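Flavoprotein (Thermotoga maritima, PDB 5V8S) is a flavo-diiron protein that probably acts as an oxidoreductase, passing electrons from FMN to a di-iron centre. Local coordinates at residues Y55-N60 with V64-W69; I93-T98 with G104-T109; A108-K111 with D116-I119; K126-G131 with W164-V169. The protein carries 1 engineered substitution. All coordinates share one frame; numbering follows the deposited sequence.

Contact 1: residues Y55-N60 with V64-W69; sequences YLVKLN and VLIDGW
With CG1 of Val57 anti to the backbone N (chi1 -168°), its CG2 is carried along the strand toward Ile66, whose extended outer chain (chi2 -177°) brings CD1 to 4.1 Å from Val57 CG2. The pair lies diagonally across an antiparallel beta hairpin, strands 50-59 and 62-66, in the larger sheet of the metallo-beta-lactamase-like domain. The short strand axes run at 162°, antiparallel with a modest twist. Two hydrogen-bonded pairs fix the register. Tyr55 N reaches Ile66 O at 3.0 Å, and Ile66 N answers to Tyr55 O at 2.7 Å. Two residues along, Val57 N lies 2.8 Å from Val64 O, while Val64 N returns a bond of 2.9 Å to Val57 O. Between them Leu56 and Leu65 form a non-hydrogen-bonded pair.

Tyr55, Val57, Val64 and Ile66 share one face, and Phe177 of the second sheet packs on three of them, Tyr55, Val57 and Ile66, meeting the Tyr55 ring edge-to-face. The hydroxyl of Tyr55 is hydrogen-bonded to Pro238 O. Leu56 and Leu65 take the other face, where Leu56 touches Val85. Near the turn, Leu59 CD1 slants across Val64 CG2 at 4.2 Å. Leu65, with CG anti to its N, leans CD1 toward the partner strand, 3.4 Å from Tyr55 O.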
loop_
_atom_site.group_PDB
_atom_site.type_symbol
_atom_site.label_atom_id
_atom_site.label_comp_id
_atom_site.label_asym_id
_atom_site.label_seq_id
_atom_site.Cartn_x
_atom_site.Cartn_y
_atom_site.Cartn_z
ATOM N N TYR A 55 20.843 -6.559 -27.220
ATOM C CA TYR A 55 21.987 -7.251 -27.797
ATOM C C TYR A 55 22.049 -6.988 -29.292
ATOM O O TYR A 55 21.015 -6.842 -29.949
ATOM C CB TYR A 55 21.918 -8.766 -27.551
ATOM C CG TYR A 55 21.882 -9.078 -26.069
ATOM C CD1 TYR A 55 20.677 -9.100 -25.376
ATOM C CD2 TYR A 55 23.045 -9.296 -25.351
ATOM C CE1 TYR A 55 20.633 -9.343 -24.008
ATOM C CE2 TYR A 55 23.011 -9.546 -23.992
ATOM C CZ TYR A 55 21.810 -9.571 -23.327
ATOM O OH TYR A 55 21.817 -9.829 -21.979
ATOM N N LEU A 56 23.272 -6.964 -29.831
ATOM C CA LEU A 56 23.483 -6.849 -31.268
ATOM C C LEU A 56 24.364 -8.002 -31.731
ATOM O O LEU A 56 25.460 -8.205 -31.195
ATOM C CB LEU A 56 24.146 -5.516 -31.635
ATOM C CG LEU A 56 24.370 -5.321 -33.143
ATOM C CD1 LEU A 56 23.054 -4.986 -33.828
ATOM C CD2 LEU A 56 25.407 -4.246 -33.411
ATOM N N VAL A 57 23.891 -8.739 -32.735
ATOM C CA VAL A 57 24.639 -9.850 -33.313
ATOM C C VAL A 57 25.060 -9.416 -34.706
ATOM O O VAL A 57 24.207 -9.176 -35.561
ATOM C CB VAL A 57 23.813 -11.150 -33.376
ATOM C CG1 VAL A 57 24.725 -12.334 -33.704
ATOM C CG2 VAL A 57 23.069 -11.392 -32.064
ATOM N N LYS A 58 26.367 -9.313 -34.939
ATOM C CA LYS A 58 26.892 -8.891 -36.228
ATOM C C LYS A 58 27.351 -10.129 -36.976
ATOM O O LYS A 58 28.260 -10.832 -36.523
ATOM C CB LYS A 58 28.038 -7.896 -36.048
ATOM C CG LYS A 58 27.586 -6.631 -35.318
ATOM C CD LYS A 58 28.666 -5.551 -35.283
ATOM C CE LYS A 58 28.688 -4.713 -36.553
ATOM N NZ LYS A 58 29.712 -3.610 -36.479
ATOM N N LEU A 59 26.707 -10.398 -38.102
ATOM C CA LEU A 59 26.940 -11.606 -38.887
ATOM C C LEU A 59 27.325 -11.234 -40.314
ATOM O O LEU A 59 27.333 -10.065 -40.705
ATOM C CB LEU A 59 25.676 -12.479 -38.877
ATOM C CG LEU A 59 25.184 -12.852 -37.470
ATOM C CD1 LEU A 59 23.751 -13.361 -37.480
ATOM C CD2 LEU A 59 26.121 -13.909 -36.862
ATOM N N ASN A 60 27.661 -12.257 -41.092
ATOM C CA ASN A 60 27.962 -12.085 -42.509
ATOM C C ASN A 60 26.631 -11.933 -43.230
ATOM O O ASN A 60 25.891 -12.902 -43.402
ATOM C CB ASN A 60 28.748 -13.284 -43.026
ATOM C CG ASN A 60 28.997 -13.226 -44.514
ATOM O OD1 ASN A 60 28.801 -12.199 -45.167
ATOM N ND2 ASN A 60 29.449 -14.338 -45.059
ATOM N N VAL A 64 21.666 -8.127 -36.385
ATOM C CA VAL A 64 20.439 -8.514 -35.686
ATOM C C VAL A 64 20.420 -7.838 -34.319
ATOM O O VAL A 64 21.236 -8.156 -33.447
ATOM C CB VAL A 64 20.332 -10.036 -35.537
ATOM C CG1 VAL A 64 18.995 -10.428 -34.898
ATOM C CG2 VAL A 64 20.540 -10.731 -36.886
ATOM N N LEU A 65 19.472 -6.926 -34.124
ATOM C CA LEU A 65 19.235 -6.307 -32.822
ATOM C C LEU A 65 18.206 -7.133 -32.068
ATOM O O LEU A 65 17.194 -7.545 -32.641
ATOM C CB LEU A 65 18.708 -4.888 -33.001
ATOM C CG LEU A 65 18.291 -4.164 -31.724
ATOM C CD1 LEU A 65 19.501 -3.897 -30.849
ATOM C CD2 LEU A 65 17.588 -2.868 -32.106
ATOM N N ILE A 66 18.475 -7.396 -30.789
ATOM C CA ILE A 66 17.602 -8.235 -29.971
ATOM C C ILE A 66 17.164 -7.410 -28.770
ATOM O O ILE A 66 17.983 -7.040 -27.922
ATOM C CB ILE A 66 18.272 -9.556 -29.560
ATOM C CG1 ILE A 66 18.683 -10.307 -30.841
ATOM C CG2 ILE A 66 17.315 -10.410 -28.698
ATOM C CD1 ILE A 66 19.299 -11.657 -30.594
ATOM N N ASP A 67 15.872 -7.094 -28.729
ATOM C CA ASP A 67 15.239 -6.316 -27.666
ATOM C C ASP A 67 15.745 -4.869 -27.653
ATOM O O ASP A 67 16.342 -4.414 -28.636
ATOM C CB ASP A 67 15.359 -7.076 -26.338
ATOM C CG ASP A 67 14.625 -8.445 -26.384
ATOM O OD1 ASP A 67 13.559 -8.558 -27.057
ATOM O OD2 ASP A 67 15.121 -9.422 -25.783
ATOM N N GLY A 68 15.468 -4.117 -26.596
ATOM C CA GLY A 68 15.753 -2.698 -26.575
ATOM C C GLY A 68 15.734 -2.172 -25.145
ATOM O O GLY A 68 15.912 -2.922 -24.184
ATOM N N TRP A 69 15.494 -0.868 -25.012
ATOM C CA TRP A 69 15.474 -0.190 -23.720
ATOM C C TRP A 69 14.140 0.523 -23.511
ATOM O O TRP A 69 13.381 0.765 -24.449
ATOM C CB TRP A 69 16.571 0.880 -23.609
ATOM C CG TRP A 69 17.995 0.379 -23.563
ATOM C CD1 TRP A 69 18.421 -0.907 -23.506
ATOM C CD2 TRP A 69 19.171 1.194 -23.568
ATOM N NE1 TRP A 69 19.795 -0.949 -23.498
ATOM C CE2 TRP A 69 20.278 0.330 -23.541
ATOM C CE3 TRP A 69 19.393 2.576 -23.607
ATOM C CZ2 TRP A 69 21.584 0.794 -23.545
ATOM C CZ3 TRP A 69 20.687 3.036 -23.624
ATOM C CH2 TRP A 69 21.769 2.145 -23.577
#

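Contact 2: residues I93-T98 with G104-T109; sequences IIVNHT and GSLPAT. With FEO (mu-oxo-diiron), chain C.
Ile93 and Leu106 join the inner strand 92-94 to the first turn of helix 106-113. Ile93 sets CG1 beside its own N (chi1 -58°) with CD1 extended, and Leu106 holds CG anti to N (chi1 -177°), which swings its two methyls toward the strand. The side chains meet at a slant: Leu106 CD1 lies 3.8 Å from Ile93 CD1 and also 4.1 Å from Ile93 CG2, resting against both branches of the isoleucine. The other methyl, Leu106 CD2, faces Val95 CG2 at 4.3 Å. One turn on, Thr109 CG2 approaches Ile93 CD1 to 4.2 Å. Its methyl can face the sheet because the hydroxyl is turned back into the helix, where Thr109 OG1 bonds to Ser105 O at 2.8 Å, the donor standing 50° out of the carbonyl plane. The same oxygen takes the routine helical bond from Thr109 N, so two donors grip it.

Farther along the chain comes the metal-binding loop of the metallo-beta-lactamase-like fold. His97 NE2 binds iron FE1 at 2.2 Å, the bridging oxo lying near the ring plane at its edge. Glu99, His163, Asp180 and water 1 (its oxygen 2.2 Å from FE1) also bind this iron. The second imidazole nitrogen, ND1, is hydrogen-bonded to Asp166 OD1. Both ring nitrogens are engaged, which should hold the imidazole's rotation, and the carboxylate behind it probably strengthens donation to the iron.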
loop_
_atom_site.group_PDB
_atom_site.type_symbol
_atom_site.label_atom_id
_atom_site.label_comp_id
_atom_site.label_asym_id
_atom_site.label_seq_id
_atom_site.Cartn_x
_atom_site.Cartn_y
_atom_site.Cartn_z
ATOM N N ILE A 93 15.315 -7.135 -36.351
ATOM C CA ILE A 93 15.068 -6.872 -34.936
ATOM C C ILE A 93 14.210 -8.006 -34.385
ATOM O O ILE A 93 13.110 -8.264 -34.894
ATOM C CB ILE A 93 14.381 -5.512 -34.697
ATOM C CG1 ILE A 93 15.223 -4.368 -35.265
ATOM C CG2 ILE A 93 14.162 -5.297 -33.196
ATOM C CD1 ILE A 93 14.562 -3.013 -35.257
ATOM N N ILE A 94 14.704 -8.673 -33.343
ATOM C CA ILE A 94 13.970 -9.744 -32.671
ATOM C C ILE A 94 13.364 -9.183 -31.395
ATOM O O ILE A 94 14.066 -8.586 -30.573
ATOM C CB ILE A 94 14.877 -10.947 -32.357
ATOM C CG1 ILE A 94 15.376 -11.580 -33.669
ATOM C CG2 ILE A 94 14.108 -11.980 -31.515
ATOM C CD1 ILE A 94 16.347 -12.758 -33.475
ATOM N N VAL A 95 12.064 -9.354 -31.254
ATOM C CA VAL A 95 11.313 -8.872 -30.099
ATOM C C VAL A 95 10.810 -10.103 -29.352
ATOM O O VAL A 95 9.786 -10.694 -29.705
ATOM C CB VAL A 95 10.170 -7.946 -30.525
ATOM C CG1 VAL A 95 9.399 -7.453 -29.309
ATOM C CG2 VAL A 95 10.728 -6.774 -31.311
ATOM N N ASN A 96 11.530 -10.496 -28.292
ATOM C CA ASN A 96 11.138 -11.656 -27.512
ATOM C C ASN A 96 9.893 -11.380 -26.663
ATOM O O ASN A 96 9.192 -12.324 -26.292
ATOM C CB ASN A 96 12.287 -12.046 -26.578
ATOM C CG ASN A 96 13.452 -12.692 -27.310
ATOM O OD1 ASN A 96 13.272 -13.668 -28.046
ATOM N ND2 ASN A 96 14.670 -12.157 -27.108
ATOM N N HIS A 97 9.605 -10.111 -26.367
ATOM C CA HIS A 97 8.568 -9.690 -25.432
ATOM C C HIS A 97 8.387 -8.206 -25.668
ATOM O O HIS A 97 9.370 -7.480 -25.853
ATOM C CB HIS A 97 9.081 -9.992 -24.008
ATOM C CG HIS A 97 8.235 -9.516 -22.855
ATOM N ND1 HIS A 97 6.879 -9.748 -22.714
ATOM C CD2 HIS A 97 8.622 -8.907 -21.711
ATOM C CE1 HIS A 97 6.465 -9.263 -21.555
ATOM N NE2 HIS A 97 7.508 -8.755 -20.923
ATOM N N THR A 98 7.135 -7.764 -25.717
ATOM C CA THR A 98 6.813 -6.431 -26.202
ATOM C C THR A 98 6.601 -5.404 -25.098
ATOM O O THR A 98 6.275 -4.255 -25.407
ATOM C CB THR A 98 5.548 -6.472 -27.061
ATOM O OG1 THR A 98 4.431 -6.856 -26.247
ATOM C CG2 THR A 98 5.718 -7.448 -28.224
ATOM N N GLY A 104 10.372 -0.009 -25.565
ATOM C CA GLY A 104 10.000 1.389 -25.688
ATOM C C GLY A 104 10.859 2.167 -26.667
ATOM O O GLY A 104 10.430 3.205 -27.193
ATOM N N SER A 105 12.089 1.704 -26.896
ATOM C CA SER A 105 13.013 2.325 -27.840
ATOM C C SER A 105 12.767 1.920 -29.282
ATOM O O SER A 105 13.419 2.474 -30.170
ATOM C CB SER A 105 14.453 1.955 -27.466
ATOM O OG SER A 105 14.630 0.547 -27.357
ATOM N N LEU A 106 11.858 0.981 -29.535
ATOM C CA LEU A 106 11.690 0.454 -30.890
ATOM C C LEU A 106 11.232 1.509 -31.889
ATOM O O LEU A 106 11.839 1.607 -32.974
ATOM C CB LEU A 106 10.779 -0.782 -30.862
ATOM C CG LEU A 106 10.557 -1.506 -32.196
ATOM C CD1 LEU A 106 11.876 -1.947 -32.832
ATOM C CD2 LEU A 106 9.609 -2.707 -31.990
ATOM N N PRO A 107 10.207 2.325 -31.615
ATOM C CA PRO A 107 9.809 3.315 -32.630
ATOM C C PRO A 107 10.949 4.226 -33.048
ATOM O O PRO A 107 11.158 4.463 -34.251
ATOM C CB PRO A 107 8.649 4.066 -31.956
ATOM C CG PRO A 107 8.087 3.097 -30.988
ATOM C CD PRO A 107 9.275 2.306 -30.475
ATOM N N ALA A 108 11.740 4.692 -32.083
ATOM C CA ALA A 108 12.875 5.552 -32.400
ATOM C C ALA A 108 13.927 4.795 -33.195
ATOM O O ALA A 108 14.547 5.350 -34.121
ATOM C CB ALA A 108 13.482 6.073 -31.099
ATOM N N THR A 109 14.126 3.517 -32.871
ATOM C CA THR A 109 15.096 2.710 -33.601
ATOM C C THR A 109 14.676 2.567 -35.054
ATOM O O THR A 109 15.496 2.721 -35.968
ATOM C CB THR A 109 15.240 1.339 -32.932
ATOM O OG1 THR A 109 15.653 1.517 -31.574
ATOM C CG2 THR A 109 16.290 0.476 -33.648
HETATM FE FE1 FEO C . 7.988 -7.984 -18.885
HETATM FE FE2 FEO C . 11.175 -6.779 -18.772
HETATM O O FEO C . 9.374 -6.788 -19.312
HETATM O O HOH W 1 8.487 -7.268 -16.858
HETATM O O HOH W 2 10.435 -7.122 -16.649
#

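Contact 3: residues A108-K111 with D116-I119; sequences ATLK and DVEI
A beta-alpha-beta crossover places this contact: the chain runs from strand 92-94 through helix 106-113 to the neighbouring parallel strand 118-121, and Leu110 is where the helix meets the entry to that second strand. No hydrogen bond joins the segments, and the buried surface is small, 97 Å² counted on both sides, so the evidence is of purely apolar packing.

Leu110 carries the helix side alone. Its CB points neither straight at the strand nor away from it; the outer chain makes the approach, with CG beside the backbone N (chi1 -65°) and the branch extended (chi2 177°). The CD2 methyl then has two partners. It comes 3.7 Å from Val117 CG2, the two side chains passing at a slant, and 3.9 Å from Ile119 CD1. In Val117 the touching methyl is the one held in the crowded position between N and carbonyl carbon, whereas CG1 lies anti to the carbonyl carbon.

The extended chain entering strand 118-121 puts both partners on the helix side. Val117 and Ile119 both point toward the helix, two residues apart, while Glu118 between them points opposite to Ile119. The backbones stay well separated, 8.0 Å between Leu110 CA and Val117 CA, and the side chains bridge the interval. Ile93 of the first crossover strand touches both Leu110 and Val117, and Ile135 lies against Leu110 and Ile119. Where Leu110 and Ile119 meet tip to tip, Ile119 CD1 sits equally near both leucine methyls, its distance to Leu110 CD1 being again 3.9 Å.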
loop_
_atom_site.group_PDB
_atom_site.type_symbol
_atom_site.label_atom_id
_atom_site.label_comp_id
_atom_site.label_asym_id
_atom_site.label_seq_id
_atom_site.Cartn_x
_atom_site.Cartn_y
_atom_site.Cartn_z
ATOM N N ALA A 108 11.740 4.692 -32.083
ATOM C CA ALA A 108 12.875 5.552 -32.400
ATOM C C ALA A 108 13.927 4.795 -33.195
ATOM O O ALA A 108 14.547 5.350 -34.121
ATOM C CB ALA A 108 13.482 6.073 -31.099
ATOM N N THR A 109 14.126 3.517 -32.871
ATOM C CA THR A 109 15.096 2.710 -33.601
ATOM C C THR A 109 14.676 2.567 -35.054
ATOM O O THR A 109 15.496 2.721 -35.968
ATOM C CB THR A 109 15.240 1.339 -32.932
ATOM O OG1 THR A 109 15.653 1.517 -31.574
ATOM C CG2 THR A 109 16.290 0.476 -33.648
ATOM N N LEU A 110 13.396 2.274 -35.291
ATOM C CA LEU A 110 12.936 2.080 -36.663
ATOM C C LEU A 110 13.086 3.363 -37.473
ATOM O O LEU A 110 13.470 3.329 -38.647
ATOM C CB LEU A 110 11.483 1.590 -36.668
ATOM C CG LEU A 110 11.210 0.208 -36.065
ATOM C CD1 LEU A 110 9.735 -0.120 -36.066
ATOM C CD2 LEU A 110 11.980 -0.867 -36.817
ATOM N N LYS A 111 12.806 4.510 -36.859
ATOM C CA LYS A 111 12.967 5.780 -37.563
ATOM C C LYS A 111 14.432 6.052 -37.886
ATOM O O LYS A 111 14.755 6.561 -38.968
ATOM C CB LYS A 111 12.394 6.923 -36.725
ATOM C CG LYS A 111 11.141 7.564 -37.318
ATOM C CD LYS A 111 10.443 8.485 -36.315
ATOM C CE LYS A 111 9.157 9.083 -36.887
ATOM N NZ LYS A 111 8.401 9.867 -35.859
ATOM N N ASP A 116 12.981 -0.484 -44.294
ATOM C CA ASP A 116 12.331 -1.681 -43.780
ATOM C C ASP A 116 13.359 -2.605 -43.140
ATOM O O ASP A 116 14.494 -2.730 -43.613
ATOM C CB ASP A 116 11.632 -2.429 -44.913
ATOM C CG ASP A 116 10.388 -1.721 -45.408
ATOM O OD1 ASP A 116 9.976 -0.711 -44.790
ATOM O OD2 ASP A 116 9.816 -2.185 -46.417
ATOM N N VAL A 117 12.955 -3.247 -42.045
ATOM C CA VAL A 117 13.723 -4.328 -41.443
ATOM C C VAL A 117 12.775 -5.494 -41.206
ATOM O O VAL A 117 11.553 -5.331 -41.164
ATOM C CB VAL A 117 14.395 -3.898 -40.122
ATOM C CG1 VAL A 117 15.486 -2.879 -40.387
ATOM C CG2 VAL A 117 13.373 -3.317 -39.192
ATOM N N GLU A 118 13.347 -6.684 -41.035
ATOM C CA GLU A 118 12.548 -7.829 -40.618
ATOM C C GLU A 118 12.411 -7.802 -39.099
ATOM O O GLU A 118 13.405 -7.941 -38.378
ATOM C CB GLU A 118 13.187 -9.129 -41.085
ATOM C CG GLU A 118 12.357 -10.336 -40.751
ATOM C CD GLU A 118 12.898 -11.597 -41.402
ATOM O OE1 GLU A 118 12.642 -11.810 -42.610
ATOM O OE2 GLU A 118 13.590 -12.359 -40.710
ATOM N N ILE A 119 11.185 -7.597 -38.615
ATOM C CA ILE A 119 10.877 -7.610 -37.182
ATOM C C ILE A 119 10.278 -8.972 -36.853
ATOM O O ILE A 119 9.253 -9.359 -37.423
ATOM C CB ILE A 119 9.901 -6.479 -36.814
ATOM C CG1 ILE A 119 10.485 -5.125 -37.237
ATOM C CG2 ILE A 119 9.584 -6.502 -35.311
ATOM C CD1 ILE A 119 9.556 -3.919 -36.998
#

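Contact 4: residues K126-G131 with W164-V169; sequences KRLLEG and WPDTMV
Leu128 lays its CD1 methyl against the six-membered ring of Trp164, 4.0 Å from CE3 and 4.2 Å from CZ3, in an approach that is oblique to the indole. The leucine belongs to helix 123-133 and the tryptophan to the loop leading into strand 168-172, which follows the iron ligand His163 in this metallo-beta-lactamase-like domain. Trp164 to Thr167 form a type I beta turn, closed by a bond of 3.3 Å from Thr167 N to Trp164 O.

The turn sets Trp164 and Asp166 around the same methyl. Asp166 has CG between its backbone N and carbonyl carbon (chi1 69°), a rotation that lifts the carboxylate toward the indole, and OD2 lies in the ring plane at the edge. Leu128 meets the aspartate at about a right angle, with CD1 3.8 Å from Asp166 OD2. That is a van der Waals approach to an oxygen whose hydrogen-bond partner is Thr98 OG1, and Leu128 and Trp164 both pack on Thr98 too. Trp164 and Asp166 belong to the second shell of the di-iron site, both touching the ligand His97: the tryptophan, about 6 Å from the di-iron group, meets its ring edge-to-face, and Asp166 OD1 is hydrogen-bonded to its ND1. Leu128 packs behind them.

The second subunit also covers this contact. Trp363 of that subunit packs on Leu128 and Pro165 and stands edge-to-face with Trp164, placing the contact at the dimer interface. On the aspartate side the methyl rests against the carboxylate carbon, Leu128 CD1 being 4.0 Å from Asp166 CG.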
loop_
_atom_site.group_PDB
_atom_site.type_symbol
_atom_site.label_atom_id
_atom_site.label_comp_id
_atom_site.label_asym_id
_atom_site.label_seq_id
_atom_site.Cartn_x
_atom_site.Cartn_y
_atom_site.Cartn_z
ATOM N N LYS A 126 3.211 -9.839 -32.244
ATOM C CA LYS A 126 2.797 -9.019 -33.376
ATOM C C LYS A 126 1.562 -8.189 -33.031
ATOM O O LYS A 126 1.501 -6.992 -33.329
ATOM C CB LYS A 126 2.550 -9.917 -34.590
ATOM C CG LYS A 126 1.945 -9.187 -35.763
ATOM C CD LYS A 126 1.951 -10.074 -37.002
ATOM C CE LYS A 126 1.476 -9.298 -38.203
ATOM N NZ LYS A 126 0.123 -8.772 -37.958
ATOM N N ARG A 127 0.574 -8.808 -32.391
ATOM C CA ARG A 127 -0.637 -8.079 -32.024
ATOM C C ARG A 127 -0.314 -6.912 -31.102
ATOM O O ARG A 127 -0.874 -5.817 -31.254
ATOM C CB ARG A 127 -1.626 -9.039 -31.364
ATOM C CG ARG A 127 -2.175 -10.060 -32.345
ATOM C CD ARG A 127 -2.665 -11.327 -31.660
ATOM N NE ARG A 127 -3.699 -11.071 -30.667
ATOM C CZ ARG A 127 -4.331 -12.027 -29.988
ATOM N NH1 ARG A 127 -4.036 -13.304 -30.207
ATOM N NH2 ARG A 127 -5.260 -11.707 -29.092
ATOM N N LEU A 128 0.589 -7.121 -30.136
ATOM C CA LEU A 128 0.892 -6.069 -29.174
ATOM C C LEU A 128 1.748 -4.966 -29.785
ATOM O O LEU A 128 1.588 -3.795 -29.425
ATOM C CB LEU A 128 1.561 -6.660 -27.924
ATOM C CG LEU A 128 0.634 -7.565 -27.093
ATOM C CD1 LEU A 128 1.400 -8.390 -26.083
ATOM C CD2 LEU A 128 -0.445 -6.726 -26.395
ATOM N N LEU A 129 2.635 -5.296 -30.727
ATOM C CA LEU A 129 3.405 -4.227 -31.358
ATOM C C LEU A 129 2.505 -3.300 -32.155
ATOM O O LEU A 129 2.763 -2.097 -32.237
ATOM C CB LEU A 129 4.490 -4.802 -32.268
ATOM C CG LEU A 129 5.672 -5.454 -31.560
ATOM C CD1 LEU A 129 6.572 -6.169 -32.563
ATOM C CD2 LEU A 129 6.460 -4.414 -30.770
ATOM N N GLU A 130 1.449 -3.839 -32.742
ATOM C CA GLU A 130 0.502 -2.986 -33.448
ATOM C C GLU A 130 -0.289 -2.133 -32.463
ATOM O O GLU A 130 -0.455 -0.928 -32.663
ATOM C CB GLU A 130 -0.438 -3.847 -34.277
ATOM C CG GLU A 130 -1.415 -3.003 -35.062
ATOM C CD GLU A 130 -2.449 -3.834 -35.786
ATOM O OE1 GLU A 130 -3.644 -3.785 -35.393
ATOM O OE2 GLU A 130 -2.065 -4.538 -36.738
ATOM N N GLY A 131 -0.770 -2.738 -31.382
ATOM C CA GLY A 131 -1.565 -1.979 -30.426
ATOM C C GLY A 131 -0.773 -0.901 -29.702
ATOM O O GLY A 131 -1.288 0.189 -29.433
ATOM N N TRP A 164 3.875 -12.752 -20.004
ATOM C CA TRP A 164 2.806 -12.355 -20.917
ATOM C C TRP A 164 2.604 -13.433 -21.968
ATOM O O TRP A 164 3.495 -14.255 -22.196
ATOM C CB TRP A 164 3.167 -11.056 -21.647
ATOM C CG TRP A 164 2.924 -9.764 -20.887
ATOM C CD1 TRP A 164 2.536 -9.608 -19.575
ATOM C CD2 TRP A 164 3.043 -8.447 -21.427
ATOM N NE1 TRP A 164 2.407 -8.271 -19.288
ATOM C CE2 TRP A 164 2.692 -7.538 -20.411
ATOM C CE3 TRP A 164 3.377 -7.948 -22.685
ATOM C CZ2 TRP A 164 2.701 -6.166 -20.605
ATOM C CZ3 TRP A 164 3.381 -6.577 -22.873
ATOM C CH2 TRP A 164 3.046 -5.705 -21.841
ATOM N N PRO A 165 1.463 -13.430 -22.672
ATOM C CA PRO A 165 1.241 -14.450 -23.708
ATOM C C PRO A 165 2.171 -14.326 -24.899
ATOM O O PRO A 165 2.217 -15.253 -25.725
ATOM C CB PRO A 165 -0.218 -14.222 -24.126
ATOM C CG PRO A 165 -0.523 -12.816 -23.711
ATOM C CD PRO A 165 0.266 -12.589 -22.466
ATOM N N ASP A 166 2.911 -13.225 -25.015
ATOM C CA ASP A 166 3.788 -13.026 -26.162
ATOM C C ASP A 166 5.197 -13.565 -25.960
ATOM O O ASP A 166 5.987 -13.530 -26.903
ATOM C CB ASP A 166 3.882 -11.536 -26.529
ATOM C CG ASP A 166 4.622 -10.694 -25.487
ATOM O OD1 ASP A 166 4.865 -11.180 -24.360
ATOM O OD2 ASP A 166 4.962 -9.534 -25.816
ATOM N N THR A 167 5.533 -14.067 -24.778
ATOM C CA THR A 167 6.933 -14.288 -24.450
ATOM C C THR A 167 7.507 -15.491 -25.187
ATOM O O THR A 167 6.885 -16.552 -25.274
ATOM C CB THR A 167 7.120 -14.408 -22.933
ATOM O OG1 THR A 167 6.297 -15.443 -22.390
ATOM C CG2 THR A 167 6.697 -13.174 -22.293
ATOM N N MET A 168 8.702 -15.296 -25.734
ATOM C CA MET A 168 9.472 -16.353 -26.360
ATOM C C MET A 168 10.938 -16.132 -26.015
ATOM O O MET A 168 11.329 -15.089 -25.487
ATOM C CB MET A 168 9.279 -16.343 -27.884
ATOM C CG MET A 168 9.840 -15.130 -28.572
ATOM S SD MET A 168 9.740 -15.322 -30.373
ATOM C CE MET A 168 10.717 -13.925 -30.887
ATOM N N VAL A 169 11.758 -17.128 -26.323
ATOM C CA VAL A 169 13.199 -17.003 -26.174
ATOM C C VAL A 169 13.831 -17.376 -27.508
ATOM O O VAL A 169 13.261 -18.145 -28.285
ATOM C CB VAL A 169 13.743 -17.864 -25.009
ATOM C CG1 VAL A 169 13.137 -17.431 -23.674
ATOM C CG2 VAL A 169 13.449 -19.320 -25.248
#

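How the contacts relate
All four contacts lie within the metallo-beta-lactamase-like domain. Contacts 1, 2 and 3 follow the chain across one sheet: strands 62-66, 92-94 and 118-121 are successive neighbours, and contacts 2 and 3 share helix 106-113, with centres about 8 Å apart. Contact 1 is about 11 Å from contact 2 by centres, tied to it by the backbone pairing of Leu65 with Ile94. Contact 4 comes last in sequence, its centre about 18 Å from contact 1 without touching it, but about 11 Å from contact 2, which it touches through Asp166, bonded to His97 and Thr98. The sheet thus forms a scaffold from which the loop of contact 2 projects to the iron, while contact 4 borders the metal pocket next to the second subunit.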